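Local coordinates for protein PpBBE-like 1 D396N (Physcomitrella patens subsp. patens, PDB 6EO5) that oxidises cellobiose with a bi-covalently attached FAD, as a berberine bridge enzyme homologue of the VAO flavoprotein family, at residues A[238-242]-A[256-260]; A[350-355]-A[415-419]. All blocks are in the same frame, centred on the assembly; numbering follows the deposited sequence.

Interaction 1. Residues A[238-242]-A[256-260]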
loop_
_atom_site.group_PDB
_atom_site.type_symbol
_atom_site.label_atom_id
_atom_site.label_comp_id
_atom_site.label_asym_id
_atom_site.label_seq_id
_atom_site.Cartn_x
_atom_site.Cartn_y
_atom_site.Cartn_z
ATOM N N ASN A 238 -1.102 -26.743 -4.980
ATOM C CA ASN A 238 -0.999 -25.487 -5.719
ATOM C C ASN A 238 -0.021 -24.530 -5.048
ATOM O O ASN A 238 0.811 -23.916 -5.724
ATOM C CB ASN A 238 -2.370 -24.826 -5.875
ATOM C CG ASN A 238 -3.346 -25.668 -6.672
ATOM O OD1 ASN A 238 -2.979 -26.695 -7.228
ATOM N ND2 ASN A 238 -4.598 -25.232 -6.733
ATOM N N PHE A 239 -0.089 -24.396 -3.719
ATOM C CA PHE A 239 0.811 -23.463 -3.049
ATOM C C PHE A 239 2.264 -23.908 -3.174
ATOM O O PHE A 239 3.146 -23.081 -3.439
ATOM C CB PHE A 239 0.446 -23.278 -1.570
ATOM C CG PHE A 239 1.219 -22.166 -0.934
ATOM C CD1 PHE A 239 0.849 -20.846 -1.153
ATOM C CD2 PHE A 239 2.372 -22.421 -0.212
ATOM C CE1 PHE A 239 1.579 -19.804 -0.630
ATOM C CE2 PHE A 239 3.116 -21.374 0.327
ATOM C CZ PHE A 239 2.712 -20.062 0.112
ATOM N N LYS A 240 2.535 -25.207 -2.988
ATOM C CA LYS A 240 3.901 -25.701 -3.146
ATOM C C LYS A 240 4.428 -25.425 -4.548
ATOM O O LYS A 240 5.580 -25.007 -4.718
ATOM C CB LYS A 240 3.965 -27.195 -2.838
ATOM C CG LYS A 240 5.370 -27.763 -2.778
ATOM C CD LYS A 240 5.335 -29.168 -2.184
ATOM C CE LYS A 240 6.675 -29.878 -2.315
ATOM N NZ LYS A 240 7.752 -28.892 -2.067
ATOM N N SER A 241 3.589 -25.631 -5.565
ATOM C CA SER A 241 4.017 -25.364 -6.932
ATOM C C SER A 241 4.278 -23.881 -7.156
ATOM O O SER A 241 5.203 -23.515 -7.891
ATOM C CB SER A 241 2.976 -25.871 -7.915
ATOM O OG SER A 241 3.414 -25.581 -9.220
ATOM N N PHE A 242 3.466 -23.018 -6.538
ATOM C CA PHE A 242 3.718 -21.578 -6.590
ATOM C C PHE A 242 5.087 -21.233 -6.012
ATOM O O PHE A 242 5.858 -20.483 -6.626
ATOM C CB PHE A 242 2.598 -20.834 -5.855
ATOM C CG PHE A 242 2.926 -19.403 -5.508
ATOM C CD1 PHE A 242 3.077 -18.440 -6.507
ATOM C CD2 PHE A 242 3.052 -19.015 -4.172
ATOM C CE1 PHE A 242 3.367 -17.114 -6.188
ATOM C CE2 PHE A 242 3.342 -17.695 -3.834
ATOM C CZ PHE A 242 3.501 -16.738 -4.853
ATOM N N ALA A 256 0.915 -12.914 -8.008
ATOM C CA ALA A 256 0.432 -13.048 -6.646
ATOM C C ALA A 256 -0.396 -14.315 -6.569
ATOM O O ALA A 256 -1.115 -14.648 -7.515
ATOM C CB ALA A 256 -0.409 -11.843 -6.210
ATOM N N PHE A 257 -0.282 -15.023 -5.458
ATOM C CA PHE A 257 -1.090 -16.204 -5.207
ATOM C C PHE A 257 -2.204 -15.872 -4.207
ATOM O O PHE A 257 -2.033 -15.043 -3.306
ATOM C CB PHE A 257 -0.200 -17.339 -4.693
ATOM C CG PHE A 257 -0.857 -18.685 -4.695
ATOM C CD1 PHE A 257 -0.735 -19.527 -5.793
ATOM C CD2 PHE A 257 -1.578 -19.129 -3.584
ATOM C CE1 PHE A 257 -1.332 -20.782 -5.793
ATOM C CE2 PHE A 257 -2.168 -20.384 -3.578
ATOM C CZ PHE A 257 -2.043 -21.210 -4.684
ATOM N N TYR A 258 -3.355 -16.527 -4.378
ATOM C CA TYR A 258 -4.520 -16.293 -3.540
ATOM C C TYR A 258 -5.067 -17.623 -3.034
ATOM O O TYR A 258 -4.900 -18.667 -3.664
ATOM C CB TYR A 258 -5.608 -15.511 -4.304
ATOM C CG TYR A 258 -6.934 -15.378 -3.582
ATOM C CD1 TYR A 258 -7.867 -16.424 -3.592
ATOM C CD2 TYR A 258 -7.278 -14.206 -2.919
ATOM C CE1 TYR A 258 -9.079 -16.323 -2.933
ATOM C CE2 TYR A 258 -8.505 -14.091 -2.253
ATOM C CZ TYR A 258 -9.397 -15.155 -2.270
ATOM O OH TYR A 258 -10.611 -15.068 -1.627
ATOM N N MET A 259 -5.745 -17.566 -1.895
ATOM C CA MET A 259 -6.197 -18.747 -1.177
ATOM C C MET A 259 -7.196 -18.273 -0.130
ATOM O O MET A 259 -7.013 -17.199 0.439
ATOM C CB MET A 259 -4.989 -19.442 -0.537
ATOM C CG MET A 259 -5.250 -20.667 0.270
ATOM S SD MET A 259 -3.715 -21.259 1.029
ATOM C CE MET A 259 -2.699 -21.533 -0.410
ATOM N N ASP A 260 -8.258 -19.039 0.102
ATOM C CA ASP A 260 -9.219 -18.647 1.127
ATOM C C ASP A 260 -9.904 -19.898 1.672
ATOM O O ASP A 260 -9.816 -20.972 1.062
ATOM C CB ASP A 260 -10.220 -17.602 0.591
ATOM C CG ASP A 260 -11.271 -18.172 -0.347
ATOM O OD1 ASP A 260 -11.743 -19.316 -0.153
ATOM O OD2 ASP A 260 -11.659 -17.434 -1.278
#
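With CG anti to the backbone N (chi1 -167° for F257 and -171° for F239, F242 sharing the rotamer), three phenylalanines meet between helix segment 238-242 and strand segment 256-260. The F257 ring reaches from the strand toward the helix, while F239 and F242, three residues apart on the helix, come to it in different ways. F239 presents an edge to the face of F257 in a T-shaped pair, the two planes at 83° and the centroids 5.6 Å apart. F242 lies more nearly parallel to F257 but is offset along its own plane, with little ring over ring; F257 CB instead lies over one face of the F242 ring, making a CH-pi contact 3.5 Å from the F242 ring centroid, almost on the ring normal. In return F242 CB rests 3.6 Å from F257 CD1. At the far end of the F257 ring, N238 CB lies in the ring plane, 3.8 Å from CZ. In the amide beyond that CB, OD1 accepts from A290 N and ND2 hydrogen-bonds S265 OG, while the CB faces the ring. Two residues further along the strand, the M259 chain bends at its last torsion and sets CE 3.7 Å from F239 CD1, extending the aromatic cluster with a methyl group. Helix 235-246 thus packs largely through apolar side chains on one face of the seven-stranded antiparallel sheet, with Y365 of strand 361-367 beside F239 and F242, helix 345-355 beyond F239 and M259, and F285 of helix 279-288 against F242.

Interaction 2. Residues A[350-355]-A[415-419]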
loop_
_atom_site.group_PDB
_atom_site.type_symbol
_atom_site.label_atom_id
_atom_site.label_comp_id
_atom_site.label_asym_id
_atom_site.label_seq_id
_atom_site.Cartn_x
_atom_site.Cartn_y
_atom_site.Cartn_z
ATOM N N ALA A 350 0.683 -26.484 8.047
ATOM C CA ALA A 350 0.283 -25.765 9.253
ATOM C C ALA A 350 -0.483 -24.501 8.892
ATOM O O ALA A 350 -1.473 -24.152 9.548
ATOM C CB ALA A 350 1.512 -25.439 10.106
ATOM N N MET A 351 -0.048 -23.825 7.830
ATOM C CA MET A 351 -0.726 -22.630 7.354
ATOM C C MET A 351 -2.138 -22.951 6.880
ATOM O O MET A 351 -3.102 -22.281 7.274
ATOM C CB MET A 351 0.096 -21.998 6.234
ATOM C CG MET A 351 -0.509 -20.767 5.644
ATOM S SD MET A 351 0.533 -20.153 4.323
ATOM C CE MET A 351 0.258 -21.399 3.059
ATOM N N ILE A 352 -2.285 -23.985 6.040
ATOM C CA ILE A 352 -3.600 -24.331 5.509
ATOM C C ILE A 352 -4.500 -24.870 6.613
ATOM O O ILE A 352 -5.691 -24.540 6.674
ATOM C CB ILE A 352 -3.471 -25.325 4.340
ATOM C CG1 ILE A 352 -2.582 -24.739 3.236
ATOM C CG2 ILE A 352 -4.849 -25.700 3.788
ATOM C CD1 ILE A 352 -2.218 -25.723 2.147
ATOM N N ASN A 353 -3.955 -25.683 7.518
ATOM C CA ASN A 353 -4.786 -26.164 8.619
ATOM C C ASN A 353 -5.279 -25.000 9.470
ATOM O O ASN A 353 -6.468 -24.928 9.810
ATOM C CB ASN A 353 -4.023 -27.178 9.468
ATOM C CG ASN A 353 -3.760 -28.465 8.726
ATOM O OD1 ASN A 353 -4.400 -28.753 7.712
ATOM N ND2 ASN A 353 -2.810 -29.250 9.222
ATOM N N ALA A 354 -4.376 -24.068 9.804
ATOM C CA ALA A 354 -4.770 -22.874 10.544
ATOM C C ALA A 354 -5.810 -22.065 9.781
ATOM O O ALA A 354 -6.797 -21.604 10.369
ATOM C CB ALA A 354 -3.543 -22.016 10.847
ATOM N N MET A 355 -5.612 -21.878 8.473
ATOM C CA MET A 355 -6.617 -21.181 7.680
ATOM C C MET A 355 -7.967 -21.889 7.761
ATOM O O MET A 355 -9.013 -21.240 7.878
ATOM C CB MET A 355 -6.163 -21.052 6.217
ATOM C CG MET A 355 -7.228 -20.456 5.300
ATOM S SD MET A 355 -6.795 -20.310 3.555
ATOM C CE MET A 355 -6.920 -22.015 3.033
ATOM N N TYR A 415 -3.521 -17.446 13.199
ATOM C CA TYR A 415 -2.934 -17.773 11.908
ATOM C C TYR A 415 -1.552 -17.151 11.766
ATOM O O TYR A 415 -0.596 -17.822 11.353
ATOM C CB TYR A 415 -3.864 -17.300 10.793
ATOM C CG TYR A 415 -3.327 -17.496 9.375
ATOM C CD1 TYR A 415 -2.422 -16.593 8.809
ATOM C CD2 TYR A 415 -3.743 -18.568 8.600
ATOM C CE1 TYR A 415 -1.936 -16.772 7.519
ATOM C CE2 TYR A 415 -3.269 -18.748 7.313
ATOM C CZ TYR A 415 -2.371 -17.854 6.778
ATOM O OH TYR A 415 -1.918 -18.042 5.500
ATOM N N TRP A 416 -1.429 -15.861 12.100
ATOM C CA TRP A 416 -0.128 -15.204 12.014
ATOM C C TRP A 416 0.907 -15.916 12.876
ATOM O O TRP A 416 2.069 -16.046 12.480
ATOM C CB TRP A 416 -0.241 -13.738 12.430
ATOM C CG TRP A 416 1.013 -12.948 12.174
ATOM C CD1 TRP A 416 1.279 -12.171 11.081
ATOM C CD2 TRP A 416 2.183 -12.871 13.015
ATOM N NE1 TRP A 416 2.535 -11.618 11.188
ATOM C CE2 TRP A 416 3.109 -12.026 12.366
ATOM C CE3 TRP A 416 2.529 -13.430 14.253
ATOM C CZ2 TRP A 416 4.362 -11.727 12.909
ATOM C CZ3 TRP A 416 3.775 -13.132 14.792
ATOM C CH2 TRP A 416 4.679 -12.291 14.115
ATOM N N LYS A 417 0.501 -16.397 14.056
ATOM C CA LYS A 417 1.463 -17.046 14.937
ATOM C C LYS A 417 1.868 -18.421 14.419
ATOM O O LYS A 417 3.013 -18.842 14.633
ATOM C CB LYS A 417 0.898 -17.140 16.354
ATOM C CG LYS A 417 0.868 -15.799 17.073
ATOM C CD LYS A 417 0.323 -15.941 18.479
ATOM C CE LYS A 417 0.104 -14.583 19.113
ATOM N NZ LYS A 417 -0.425 -14.708 20.502
ATOM N N VAL A 418 0.958 -19.131 13.741
ATOM C CA VAL A 418 1.320 -20.400 13.110
ATOM C C VAL A 418 2.360 -20.168 12.021
ATOM O O VAL A 418 3.424 -20.799 12.011
ATOM C CB VAL A 418 0.073 -21.110 12.549
ATOM C CG1 VAL A 418 0.478 -22.324 11.725
ATOM C CG2 VAL A 418 -0.864 -21.519 13.672
ATOM N N VAL A 419 2.076 -19.253 11.091
ATOM C CA VAL A 419 3.028 -19.009 10.012
ATOM C C VAL A 419 4.360 -18.516 10.572
ATOM O O VAL A 419 5.428 -18.866 10.055
ATOM C CB VAL A 419 2.449 -18.019 8.977
ATOM C CG1 VAL A 419 3.512 -17.677 7.908
ATOM C CG2 VAL A 419 1.186 -18.595 8.341
#
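An antiparallel pair of helices is joined here, M351, A350, A354 and M355 of helix 345-355 packing against Y415, V418 and V419 of helix 405-420. The segment axes approach to 9.1 Å and run at 170°. Y415 carries its ring across to the other helix with CG anti to the backbone N (chi1 176°). There M351 crosses it obliquely, CG 3.6 Å from Y415 CZ, and M355 CB sits 3.9 Å from Y415 CE2. The backbone N of M355 meets the ring at its edge, near the ring plane, but its hydrogen bond goes within the helix to M351 O. The two helices lie side by side on the seven-stranded antiparallel sheet of what is probably the substrate-binding domain, as in other berberine bridge enzyme-like proteins; Y415 reaches F363 and Y365 of that sheet, and M351 also touches Y365. Further from the sheet, V418 spreads its two methyls over two small residues one turn apart: CG1 is 3.7 Å from A350 CB, and CG2 is 3.9 Å from A354 CB. V419 turns CG2 to M351 CG at 3.9 Å, and its side chain also rests on I393 of strand 391-398.

Interaction 1 joins the helical layer to the seven-stranded sheet, interaction 2 lies within that layer, and helix 345-355 connects them. Interaction 1 sets a helix on a strand and is wholly buried; interaction 2 sets helix beside helix and is buried at its methionines, Y415 and V419 but partly exposed along A350, A354 and V418. Ring geometry dominates the first, whereas the second relies on methionine, alanine and valine around a single tyrosine; neither has a hydrogen bond across it. Their centres are 14 Å apart, and they touch directly: M355 CE lies 3.5 Å from M259 CG, and M351 CE lies 4.0 Å from F239 CE2, making the apolar layer continuous.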